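Local coordinates for protein aminopeptidase N (Francisella tularensis subsp. tularensis, PDB 5DLL) that probably removes N-terminal amino acids, preferably alanine, from intracellular peptides produced by protein breakdown, as a zinc-dependent aminopeptidase of the M1 family, at residues L37-T42 against L121-D126; N314-R319 against L418-H423; A363-D368 against R538-P543; E732-W737 against L742-W747. All blocks are in the same frame, centred on the assembly; numbering follows the deposited sequence.

Overall arrangement
From the N terminus, interaction 1 is the first to close: it joins the 37-42 turn to strand 122-123 across 78 intervening residues without helix, binding two sheets of the N-terminal beta domain. Interaction 2 follows in the peptidase domain, bringing helix 390-423 back beside helix 314-319 just after the zinc-binding HExxH helix. Interaction 3 crosses it, because helix 349-369 lies inside that loop while its partner, 538-543, belongs to the Ig-like domain further on; catalytic and Ig-like domains are thereby joined. Interaction 4 closes a short helical hairpin in the helical C-terminal domain. None of the four touches another, and the centres of interactions 2 and 4 lie about 46 Å apart.

Interaction 1. Residues L37-T42 against L121-D126; sequences LDESKT and LYKSGD
Glu-39 and Lys-123 bring the two backbones to their closest, 7.7 Å between CA atoms, where the turn joining strands 26-36 and 42-52 passes the short strand 122-123. Lys-123 sends a fully extended chain across Glu-39 at about a right angle, and its NZ comes 3.8 Å from Glu-39 CB. The Glu-39 carboxylate stays beyond salt-bridge range, with OE2 4.1 Å from Lys-123 NZ, so the attraction is probably diffuse; the ammonium is instead hydrogen-bonded to Tyr-164 OH. Long, flexible and charged, both residues suit this outer side. The turn belongs to a beta hairpin of the M1 N-terminal domain and is shaped by an Asx turn: Asp-38 OD2 accepts from Ser-40 N, above the carboxylate plane, and from Lys-41 N at 3.1 Å, on its anti side. Thr-42 OG1 closes the loop with a 2.6 Å bond to Asp-38 O, in the carbonyl plane on a lone pair. With the hydroxyl so engaged beside its own backbone N (chi1 -62°), Thr-42 turns its methyl to the buried side, where CG2 meets Leu-121 CD2 tip to tip at 4.0 Å. Leu-37 CD2 lies 4.3 Å from the same Leu-121 CD2, and Ile-110 and Pro-112 touch both Thr-42 and Leu-121.

Interaction 2. Residues N314-R319 against L418-H423; sequences NWTGDR and LYFERH
Trp-315 and Phe-420 form the tight part of this contact, an edge-to-face pair in which the indole turns its edge to the phenyl face. The planes stand at 75° and the centroid of the six-membered indole ring lies 5.2 Å from that of Phe-420; Trp-315 CE3 comes closest, 3.6 Å from Phe-420 CD1. Aromatic rings suit this place because large side chains are suited to bridging axes 11.8 Å apart, those of the short, weakly bonded helix 314-319 and of helix 390-423, which run nearly parallel at 23°. The Phe-420 ring also receives Thr-316 CG2 at its edge, 4.1 Å from Phe-420 CZ. Threonine serves two purposes here: its methyl meets the ring while OG1 hydrogen-bonds to Arg-338, as the indole NE1 does to Glu-256 O. Toward the C-terminal ends the contact is loose: Arg-319 O and His-423 O are 4.3 Å apart, and Arg-319 sets out toward the second helix, but its end goes to a cation-pi contact with Phe-192. The buried end borders the zinc site, for Thr-316 O accepts a hydrogen bond from ND1 of the zinc ligand His-313, a second-shell link at the end of the HExxH helix characteristic of M1 metallopeptidases.

Interaction 3. Residues A363-D368 against R538-P543; sequences AQFAED and RDFSAP
Phe-365 and Pro-543 mark the closest approach of the backbones, 8.8 Å between CA atoms, where a stretch of helix 349-369 faces an irregular loop leading from strand 533-535 to strand 545-547. No hydrogen bond joins the two segments, and the contact depends on a few apolar groups. Phe-365 starts off along the side of its helix, with CG anti to its own carbonyl carbon (chi1 -82°), and the length of the ring carries its end to the loop. Phe-540 comes from the opposite direction, and Phe-365 CZ meets it at the edge, near the plane of the Phe-540 ring, 4.1 Å from Phe-540 CZ. Phe-365 CE1 also lies 4.1 Å from Pro-543 O, meeting the loop backbone as well as a side chain. Phenylalanine suits both positions: each ring is long enough to reach across and brings no polar group into a buried place. One face of the Phe-540 ring lies against its own loop, with Ala-542 O 3.6 Å above the plane over the ring centre; Val-357 and Ile-360 of helix 349-369 touch the ring as well. Beside the apolar patch, Gln-364 NE2 donates to Asp-368 OD2 at 2.9 Å, one helical turn on, and also to Thr-391; the carboxylate is met from above its plane, while the bond lies near the plane of the amide. The contact is part of the interface between the M1 peptidase domain and the Ig-like domain, in which a helix of the former receives a loop of the latter.

Interaction 4. Residues E732-W737 against L742-W747; sequences EFYNRW and LVVNKW
Trp-747 meets both Phe-733 and Tyr-734, in quite different ways. The planes of the Phe-733 ring and the five-membered indole ring are nearly parallel (7°), yet they meet rim to rim, Phe-733 CD1 3.4 Å from Trp-747 CD1. Tyr-734 instead places CD1 over the indole face, 3.6 Å from Trp-747 CZ3, with planes oblique at 34°. Both residues put CG anti to their backbone N, which sends the neighbouring rings toward the second helix. At the turn, Val-743 CG1 sits over the face of Trp-737, a CH-pi contact 4.0 Å from the centroid of the five-membered ring, and also lies 3.7 Å from Phe-733 CE1. A branched valine suits this narrow place, where the CA atoms of Trp-737 and Val-743 are 6.5 Å apart. The antiparallel helices (168°) form a helical hairpin of the C-terminal domain, with Phe-714 stacked on Phe-733 and His-769 edge-to-face with Tyr-734. Between the two segments the cohesion comes from aromatic and aliphatic surfaces, with no hydrogen bond; the one polar atom of the indole, NE1, is satisfied by Ile-730 O, so Trp-747 can be buried without leaving a donor unmatched.

Interaction 1. Residues L37-T42 against L121-D126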
# COMPACT_ATOMS: atom_id res chain seq x y z
N LEU A 37 -35.16 3.17 -5.34
CA LEU A 37 -34.58 3.15 -4.01
C LEU A 37 -35.61 3.25 -2.89
O LEU A 37 -36.52 4.09 -2.93
CB LEU A 37 -33.55 4.27 -3.86
CG LEU A 37 -32.30 4.19 -4.74
CD1 LEU A 37 -31.32 5.29 -4.35
CD2 LEU A 37 -31.63 2.83 -4.64
N ASP A 38 -35.45 2.37 -1.91
CA ASP A 38 -36.23 2.40 -0.68
C ASP A 38 -35.42 1.72 0.42
O ASP A 38 -34.61 0.83 0.15
CB ASP A 38 -37.57 1.68 -0.87
CG ASP A 38 -38.46 1.79 0.35
OD1 ASP A 38 -38.81 2.92 0.74
OD2 ASP A 38 -38.81 0.73 0.93
N GLU A 39 -35.63 2.18 1.65
CA GLU A 39 -34.96 1.62 2.82
C GLU A 39 -35.11 0.09 2.91
O GLU A 39 -34.12 -0.62 3.08
CB GLU A 39 -35.52 2.30 4.08
CG GLU A 39 -34.92 1.83 5.40
CD GLU A 39 -35.63 2.41 6.61
OE1 GLU A 39 -36.01 1.64 7.51
OE2 GLU A 39 -35.82 3.65 6.64
N SER A 40 -36.34 -0.40 2.76
CA SER A 40 -36.66 -1.83 2.95
C SER A 40 -36.75 -2.64 1.65
O SER A 40 -36.26 -3.76 1.58
CB SER A 40 -38.00 -1.98 3.68
OG SER A 40 -38.01 -1.28 4.91
N LYS A 41 -37.41 -2.06 0.65
CA LYS A 41 -37.80 -2.80 -0.55
C LYS A 41 -37.34 -2.09 -1.82
O LYS A 41 -38.15 -1.57 -2.58
CB LYS A 41 -39.32 -2.97 -0.56
CG LYS A 41 -39.88 -3.68 0.66
CD LYS A 41 -41.40 -3.75 0.63
CE LYS A 41 -41.94 -4.81 1.56
NZ LYS A 41 -41.43 -4.67 2.96
N THR A 42 -36.02 -2.07 -2.03
CA THR A 42 -35.44 -1.52 -3.26
C THR A 42 -35.68 -2.50 -4.41
O THR A 42 -35.36 -3.68 -4.29
CB THR A 42 -33.93 -1.27 -3.10
OG1 THR A 42 -33.70 -0.30 -2.06
CG2 THR A 42 -33.32 -0.78 -4.40
N LEU A 121 -25.69 -3.60 -2.27
CA LEU A 121 -26.25 -2.31 -1.89
C LEU A 121 -26.51 -2.31 -0.40
O LEU A 121 -27.18 -3.21 0.11
CB LEU A 121 -27.54 -2.05 -2.67
CG LEU A 121 -28.24 -0.70 -2.47
CD1 LEU A 121 -27.31 0.46 -2.75
CD2 LEU A 121 -29.46 -0.64 -3.37
N TYR A 122 -25.96 -1.33 0.32
CA TYR A 122 -26.25 -1.17 1.74
C TYR A 122 -26.51 0.30 2.08
O TYR A 122 -26.34 1.17 1.23
CB TYR A 122 -25.12 -1.76 2.60
CG TYR A 122 -23.74 -1.21 2.31
CD1 TYR A 122 -23.29 -0.05 2.92
CD2 TYR A 122 -22.88 -1.88 1.43
CE1 TYR A 122 -22.02 0.45 2.66
CE2 TYR A 122 -21.62 -1.39 1.17
CZ TYR A 122 -21.19 -0.23 1.78
OH TYR A 122 -19.94 0.26 1.53
N LYS A 123 -26.93 0.56 3.31
CA LYS A 123 -27.31 1.90 3.73
C LYS A 123 -26.80 2.20 5.14
O LYS A 123 -27.17 1.51 6.09
CB LYS A 123 -28.83 2.05 3.69
CG LYS A 123 -29.31 3.49 3.79
CD LYS A 123 -30.82 3.56 3.69
CE LYS A 123 -31.36 4.90 4.16
NZ LYS A 123 -32.84 4.94 4.10
N SER A 124 -25.97 3.23 5.26
CA SER A 124 -25.32 3.57 6.52
C SER A 124 -25.33 5.08 6.77
O SER A 124 -24.48 5.81 6.25
CB SER A 124 -23.89 3.03 6.53
OG SER A 124 -23.85 1.67 6.15
N GLY A 125 -26.29 5.54 7.57
CA GLY A 125 -26.38 6.95 7.95
C GLY A 125 -27.11 7.79 6.92
O GLY A 125 -26.64 8.86 6.53
N ASP A 126 -28.28 7.29 6.49
CA ASP A 126 -29.14 7.95 5.50
C ASP A 126 -28.48 8.12 4.12
O ASP A 126 -28.68 9.14 3.45
CB ASP A 126 -29.65 9.31 6.02
CG ASP A 126 -30.28 9.21 7.40
OD1 ASP A 126 -31.03 8.24 7.65
OD2 ASP A 126 -30.02 10.10 8.23

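Interaction 2. Residues N314-R319 against L418-H423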
# COMPACT_ATOMS: atom_id res chain seq x y z
N ASN A 314 -8.31 3.34 -13.70
CA ASN A 314 -9.17 3.67 -14.84
C ASN A 314 -8.74 2.99 -16.14
O ASN A 314 -9.58 2.57 -16.92
CB ASN A 314 -9.25 5.18 -15.06
CG ASN A 314 -10.33 5.56 -16.05
OD1 ASN A 314 -11.49 5.20 -15.87
ND2 ASN A 314 -9.96 6.28 -17.11
N TRP A 315 -7.43 2.91 -16.36
CA TRP A 315 -6.90 2.17 -17.51
C TRP A 315 -6.42 0.79 -17.10
O TRP A 315 -6.83 -0.20 -17.70
CB TRP A 315 -5.78 2.97 -18.21
CG TRP A 315 -6.33 4.04 -19.10
CD1 TRP A 315 -6.53 5.35 -18.79
CD2 TRP A 315 -6.80 3.87 -20.45
NE1 TRP A 315 -7.09 6.01 -19.86
CE2 TRP A 315 -7.27 5.12 -20.89
CE3 TRP A 315 -6.88 2.77 -21.32
CZ2 TRP A 315 -7.79 5.32 -22.17
CZ3 TRP A 315 -7.40 2.97 -22.59
CH2 TRP A 315 -7.85 4.23 -23.00
N THR A 316 -5.58 0.72 -16.07
CA THR A 316 -5.05 -0.56 -15.60
C THR A 316 -5.94 -1.18 -14.53
O THR A 316 -5.61 -1.17 -13.34
CB THR A 316 -3.61 -0.42 -15.07
OG1 THR A 316 -3.56 0.57 -14.03
CG2 THR A 316 -2.67 -0.01 -16.21
N GLY A 317 -7.08 -1.71 -14.97
CA GLY A 317 -8.04 -2.36 -14.07
C GLY A 317 -9.45 -2.27 -14.60
O GLY A 317 -10.15 -3.28 -14.67
N ASP A 318 -9.87 -1.07 -14.98
CA ASP A 318 -11.23 -0.83 -15.43
C ASP A 318 -11.37 -0.97 -16.94
O ASP A 318 -12.26 -1.64 -17.43
CB ASP A 318 -11.72 0.57 -15.00
CG ASP A 318 -11.67 0.78 -13.49
OD1 ASP A 318 -11.13 -0.08 -12.76
OD2 ASP A 318 -12.19 1.81 -13.03
N ARG A 319 -10.46 -0.33 -17.67
CA ARG A 319 -10.52 -0.35 -19.13
C ARG A 319 -9.98 -1.67 -19.68
O ARG A 319 -10.55 -2.23 -20.62
CB ARG A 319 -9.75 0.84 -19.68
CG ARG A 319 -10.17 1.24 -21.07
CD ARG A 319 -11.45 2.04 -21.11
NE ARG A 319 -11.80 2.34 -22.49
CZ ARG A 319 -11.47 3.44 -23.16
NH1 ARG A 319 -10.81 4.44 -22.57
NH2 ARG A 319 -11.83 3.57 -24.42
N LEU A 418 0.98 -0.97 -26.79
CA LEU A 418 0.52 -2.20 -27.44
C LEU A 418 -0.45 -2.99 -26.56
O LEU A 418 -1.40 -3.59 -27.05
CB LEU A 418 1.70 -3.10 -27.82
CG LEU A 418 1.37 -4.32 -28.68
CD1 LEU A 418 0.86 -3.90 -30.04
CD2 LEU A 418 2.57 -5.25 -28.81
N TYR A 419 -0.19 -3.00 -25.25
CA TYR A 419 -1.05 -3.68 -24.28
C TYR A 419 -2.50 -3.22 -24.40
O TYR A 419 -3.40 -4.05 -24.42
CB TYR A 419 -0.52 -3.44 -22.86
CG TYR A 419 -1.37 -4.02 -21.75
CD1 TYR A 419 -1.40 -5.40 -21.52
CD2 TYR A 419 -2.11 -3.20 -20.91
CE1 TYR A 419 -2.17 -5.93 -20.49
CE2 TYR A 419 -2.88 -3.72 -19.87
CZ TYR A 419 -2.91 -5.09 -19.67
OH TYR A 419 -3.67 -5.61 -18.65
N PHE A 420 -2.72 -1.91 -24.50
CA PHE A 420 -4.06 -1.35 -24.66
C PHE A 420 -4.60 -1.55 -26.07
O PHE A 420 -5.80 -1.73 -26.25
CB PHE A 420 -4.08 0.14 -24.29
CG PHE A 420 -3.76 0.41 -22.85
CD1 PHE A 420 -4.61 -0.02 -21.85
CD2 PHE A 420 -2.60 1.09 -22.49
CE1 PHE A 420 -4.32 0.21 -20.51
CE2 PHE A 420 -2.30 1.33 -21.16
CZ PHE A 420 -3.16 0.89 -20.17
N GLU A 421 -3.72 -1.51 -27.07
CA GLU A 421 -4.13 -1.77 -28.46
C GLU A 421 -4.75 -3.17 -28.60
O GLU A 421 -5.81 -3.33 -29.21
CB GLU A 421 -2.95 -1.59 -29.42
CG GLU A 421 -2.64 -0.13 -29.77
CD GLU A 421 -1.26 0.10 -30.40
OE1 GLU A 421 -0.49 -0.87 -30.59
OE2 GLU A 421 -0.93 1.26 -30.70
N ARG A 422 -4.10 -4.17 -28.03
CA ARG A 422 -4.62 -5.53 -28.06
C ARG A 422 -5.87 -5.71 -27.19
O ARG A 422 -6.85 -6.32 -27.62
CB ARG A 422 -3.56 -6.53 -27.57
CG ARG A 422 -2.43 -6.76 -28.55
CD ARG A 422 -1.39 -7.71 -27.97
NE ARG A 422 -0.36 -8.04 -28.95
CZ ARG A 422 0.76 -8.70 -28.69
NH1 ARG A 422 1.04 -9.13 -27.46
NH2 ARG A 422 1.62 -8.94 -29.67
N HIS A 423 -5.81 -5.16 -25.98
CA HIS A 423 -6.69 -5.60 -24.90
C HIS A 423 -7.63 -4.54 -24.30
O HIS A 423 -8.14 -4.74 -23.20
CB HIS A 423 -5.84 -6.21 -23.79
CG HIS A 423 -4.91 -7.29 -24.26
ND1 HIS A 423 -5.32 -8.32 -25.08
CD2 HIS A 423 -3.60 -7.51 -24.01
CE1 HIS A 423 -4.30 -9.12 -25.32
NE2 HIS A 423 -3.25 -8.66 -24.68

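Interaction 3. Residues A363-D368 against R538-P543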
# COMPACT_ATOMS: atom_id res chain seq x y z
N ALA A 363 8.29 -7.13 5.15
CA ALA A 363 7.08 -7.96 5.13
C ALA A 363 7.09 -9.05 4.07
O ALA A 363 6.74 -10.19 4.35
CB ALA A 363 5.85 -7.08 4.95
N GLN A 364 7.48 -8.69 2.85
CA GLN A 364 7.39 -9.62 1.72
C GLN A 364 8.36 -10.78 1.89
O GLN A 364 7.97 -11.94 1.75
CB GLN A 364 7.65 -8.89 0.40
CG GLN A 364 7.08 -9.57 -0.83
CD GLN A 364 7.85 -10.81 -1.25
OE1 GLN A 364 9.09 -10.80 -1.30
NE2 GLN A 364 7.14 -11.88 -1.55
N PHE A 365 9.62 -10.46 2.18
CA PHE A 365 10.62 -11.47 2.50
C PHE A 365 10.17 -12.34 3.67
O PHE A 365 10.35 -13.55 3.66
CB PHE A 365 11.97 -10.82 2.82
CG PHE A 365 12.79 -10.44 1.60
CD1 PHE A 365 12.21 -10.31 0.33
CD2 PHE A 365 14.15 -10.18 1.73
CE1 PHE A 365 12.98 -9.96 -0.76
CE2 PHE A 365 14.92 -9.82 0.63
CZ PHE A 365 14.33 -9.71 -0.61
N ALA A 366 9.56 -11.70 4.68
CA ALA A 366 9.05 -12.42 5.86
C ALA A 366 7.90 -13.37 5.50
O ALA A 366 7.78 -14.44 6.09
CB ALA A 366 8.60 -11.44 6.93
N GLU A 367 7.06 -12.95 4.55
CA GLU A 367 5.97 -13.79 4.05
C GLU A 367 6.48 -14.98 3.23
O GLU A 367 5.94 -16.08 3.34
CB GLU A 367 5.01 -12.95 3.21
CG GLU A 367 3.74 -13.68 2.78
CD GLU A 367 2.68 -12.74 2.24
OE1 GLU A 367 2.99 -11.98 1.29
OE2 GLU A 367 1.55 -12.77 2.75
N ASP A 368 7.51 -14.76 2.42
CA ASP A 368 8.10 -15.83 1.61
C ASP A 368 8.94 -16.80 2.45
O ASP A 368 9.25 -17.91 2.00
CB ASP A 368 8.95 -15.26 0.46
CG ASP A 368 8.13 -14.98 -0.80
OD1 ASP A 368 6.96 -15.41 -0.91
OD2 ASP A 368 8.69 -14.33 -1.71
N ARG A 538 21.40 -1.65 -8.37
CA ARG A 538 21.06 -0.25 -8.18
C ARG A 538 19.54 -0.06 -8.19
O ARG A 538 18.85 -0.59 -9.06
CB ARG A 538 21.69 0.59 -9.28
CG ARG A 538 23.20 0.67 -9.21
CD ARG A 538 23.73 1.54 -10.34
NE ARG A 538 25.10 1.97 -10.11
CZ ARG A 538 25.74 2.87 -10.86
NH1 ARG A 538 25.13 3.44 -11.89
NH2 ARG A 538 27.00 3.19 -10.57
N ASP A 539 19.05 0.72 -7.23
CA ASP A 539 17.60 0.92 -7.02
C ASP A 539 16.86 -0.39 -6.72
O ASP A 539 15.66 -0.51 -7.02
CB ASP A 539 16.96 1.64 -8.21
CG ASP A 539 17.58 2.99 -8.48
OD1 ASP A 539 17.53 3.85 -7.58
OD2 ASP A 539 18.13 3.18 -9.59
N PHE A 540 17.57 -1.36 -6.13
CA PHE A 540 16.99 -2.67 -5.81
C PHE A 540 16.36 -3.27 -7.07
O PHE A 540 15.15 -3.49 -7.14
CB PHE A 540 15.98 -2.52 -4.67
CG PHE A 540 15.63 -3.80 -3.97
CD1 PHE A 540 16.59 -4.49 -3.25
CD2 PHE A 540 14.33 -4.29 -4.00
CE1 PHE A 540 16.27 -5.66 -2.58
CE2 PHE A 540 14.00 -5.46 -3.33
CZ PHE A 540 14.97 -6.14 -2.62
N SER A 541 17.21 -3.51 -8.08
CA SER A 541 16.74 -3.86 -9.42
C SER A 541 15.97 -5.18 -9.46
O SER A 541 15.09 -5.35 -10.31
CB SER A 541 17.91 -3.89 -10.41
OG SER A 541 18.91 -4.82 -10.02
N ALA A 542 16.28 -6.09 -8.54
CA ALA A 542 15.56 -7.36 -8.39
C ALA A 542 15.25 -7.63 -6.91
O ALA A 542 16.05 -7.29 -6.04
CB ALA A 542 16.39 -8.50 -8.97
N PRO A 543 14.08 -8.25 -6.61
CA PRO A 543 13.70 -8.59 -5.24
C PRO A 543 14.42 -9.83 -4.70
O PRO A 543 13.83 -10.91 -4.62
CB PRO A 543 12.19 -8.81 -5.35
CG PRO A 543 12.00 -9.33 -6.73
CD PRO A 543 13.03 -8.65 -7.58

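Interaction 4. Residues E732-W737 against L742-W747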
# COMPACT_ATOMS: atom_id res chain seq x y z
N GLU A 732 0.63 21.09 27.05
CA GLU A 732 0.58 22.17 26.07
C GLU A 732 0.04 21.67 24.72
O GLU A 732 -0.80 22.34 24.12
CB GLU A 732 1.97 22.82 25.88
CG GLU A 732 2.40 23.76 27.01
CD GLU A 732 3.87 24.17 26.96
OE1 GLU A 732 4.43 24.53 28.02
OE2 GLU A 732 4.49 24.13 25.87
N PHE A 733 0.49 20.50 24.28
CA PHE A 733 0.00 19.91 23.03
C PHE A 733 -1.48 19.54 23.14
O PHE A 733 -2.25 19.79 22.21
CB PHE A 733 0.82 18.67 22.66
CG PHE A 733 0.63 18.19 21.24
CD1 PHE A 733 -0.45 17.39 20.90
CD2 PHE A 733 1.54 18.53 20.25
CE1 PHE A 733 -0.63 16.94 19.60
CE2 PHE A 733 1.37 18.08 18.94
CZ PHE A 733 0.29 17.29 18.62
N TYR A 734 -1.88 18.96 24.27
CA TYR A 734 -3.28 18.56 24.47
C TYR A 734 -4.20 19.77 24.49
O TYR A 734 -5.24 19.76 23.83
CB TYR A 734 -3.45 17.76 25.76
CG TYR A 734 -4.81 17.09 25.88
CD1 TYR A 734 -5.16 16.04 25.04
CD2 TYR A 734 -5.75 17.51 26.83
CE1 TYR A 734 -6.40 15.42 25.13
CE2 TYR A 734 -6.99 16.90 26.93
CZ TYR A 734 -7.31 15.85 26.08
OH TYR A 734 -8.54 15.22 26.18
N ASN A 735 -3.81 20.80 25.24
CA ASN A 735 -4.59 22.05 25.34
C ASN A 735 -4.96 22.62 23.97
O ASN A 735 -6.08 23.09 23.77
CB ASN A 735 -3.82 23.11 26.14
CG ASN A 735 -3.71 22.77 27.62
OD1 ASN A 735 -4.58 22.11 28.19
ND2 ASN A 735 -2.63 23.24 28.25
N ARG A 736 -4.01 22.58 23.04
CA ARG A 736 -4.20 23.13 21.70
C ARG A 736 -5.11 22.26 20.85
O ARG A 736 -5.97 22.78 20.13
CB ARG A 736 -2.85 23.30 20.99
CG ARG A 736 -1.90 24.27 21.68
CD ARG A 736 -0.56 24.37 20.94
NE ARG A 736 0.55 24.73 21.83
CZ ARG A 736 1.75 25.16 21.43
NH1 ARG A 736 2.03 25.31 20.13
NH2 ARG A 736 2.68 25.45 22.33
N TRP A 737 -4.93 20.94 20.94
CA TRP A 737 -5.57 20.00 20.01
C TRP A 737 -6.55 19.02 20.66
O TRP A 737 -6.53 17.84 20.34
CB TRP A 737 -4.50 19.23 19.25
CG TRP A 737 -3.49 20.11 18.59
CD1 TRP A 737 -2.19 20.30 18.97
CD2 TRP A 737 -3.70 20.95 17.45
NE1 TRP A 737 -1.58 21.19 18.13
CE2 TRP A 737 -2.48 21.61 17.19
CE3 TRP A 737 -4.80 21.20 16.62
CZ2 TRP A 737 -2.33 22.51 16.13
CZ3 TRP A 737 -4.65 22.10 15.57
CH2 TRP A 737 -3.42 22.74 15.33
N LEU A 742 -7.97 13.34 15.06
CA LEU A 742 -6.83 12.80 14.31
C LEU A 742 -5.51 13.18 14.97
O LEU A 742 -4.58 12.37 15.02
CB LEU A 742 -6.85 13.29 12.86
CG LEU A 742 -7.77 12.56 11.87
CD1 LEU A 742 -9.24 12.66 12.25
CD2 LEU A 742 -7.56 13.11 10.46
N VAL A 743 -5.45 14.40 15.50
CA VAL A 743 -4.25 14.94 16.14
C VAL A 743 -4.07 14.38 17.56
O VAL A 743 -2.93 14.21 18.02
CB VAL A 743 -4.31 16.48 16.18
CG1 VAL A 743 -3.05 17.06 16.83
CG2 VAL A 743 -4.49 17.04 14.77
N VAL A 744 -5.18 14.12 18.25
CA VAL A 744 -5.12 13.49 19.58
C VAL A 744 -4.53 12.09 19.48
O VAL A 744 -3.79 11.66 20.35
CB VAL A 744 -6.52 13.42 20.26
CG1 VAL A 744 -6.44 12.67 21.58
CG2 VAL A 744 -7.09 14.81 20.49
N ASN A 745 -4.86 11.38 18.40
CA ASN A 745 -4.26 10.07 18.14
C ASN A 745 -2.74 10.14 18.08
O ASN A 745 -2.04 9.31 18.67
CB ASN A 745 -4.81 9.48 16.83
CG ASN A 745 -6.26 9.05 16.94
OD1 ASN A 745 -6.90 9.21 17.99
ND2 ASN A 745 -6.80 8.50 15.86
N LYS A 746 -2.23 11.16 17.39
CA LYS A 746 -0.79 11.39 17.31
C LYS A 746 -0.21 11.76 18.68
O LYS A 746 0.93 11.42 18.99
CB LYS A 746 -0.49 12.49 16.28
CG LYS A 746 -0.96 12.16 14.87
CD LYS A 746 -0.42 13.13 13.84
CE LYS A 746 -0.79 12.69 12.43
NZ LYS A 746 0.10 13.30 11.40
N TRP A 747 -1.00 12.46 19.48
CA TRP A 747 -0.63 12.78 20.86
C TRP A 747 -0.44 11.50 21.69
O TRP A 747 0.52 11.39 22.47
CB TRP A 747 -1.70 13.68 21.48
CG TRP A 747 -1.43 14.11 22.88
CD1 TRP A 747 -0.46 14.98 23.31
CD2 TRP A 747 -2.18 13.74 24.04
NE1 TRP A 747 -0.55 15.15 24.67
CE2 TRP A 747 -1.59 14.40 25.14
CE3 TRP A 747 -3.28 12.89 24.25
CZ2 TRP A 747 -2.07 14.24 26.45
CZ3 TRP A 747 -3.75 12.74 25.54
CH2 TRP A 747 -3.15 13.41 26.63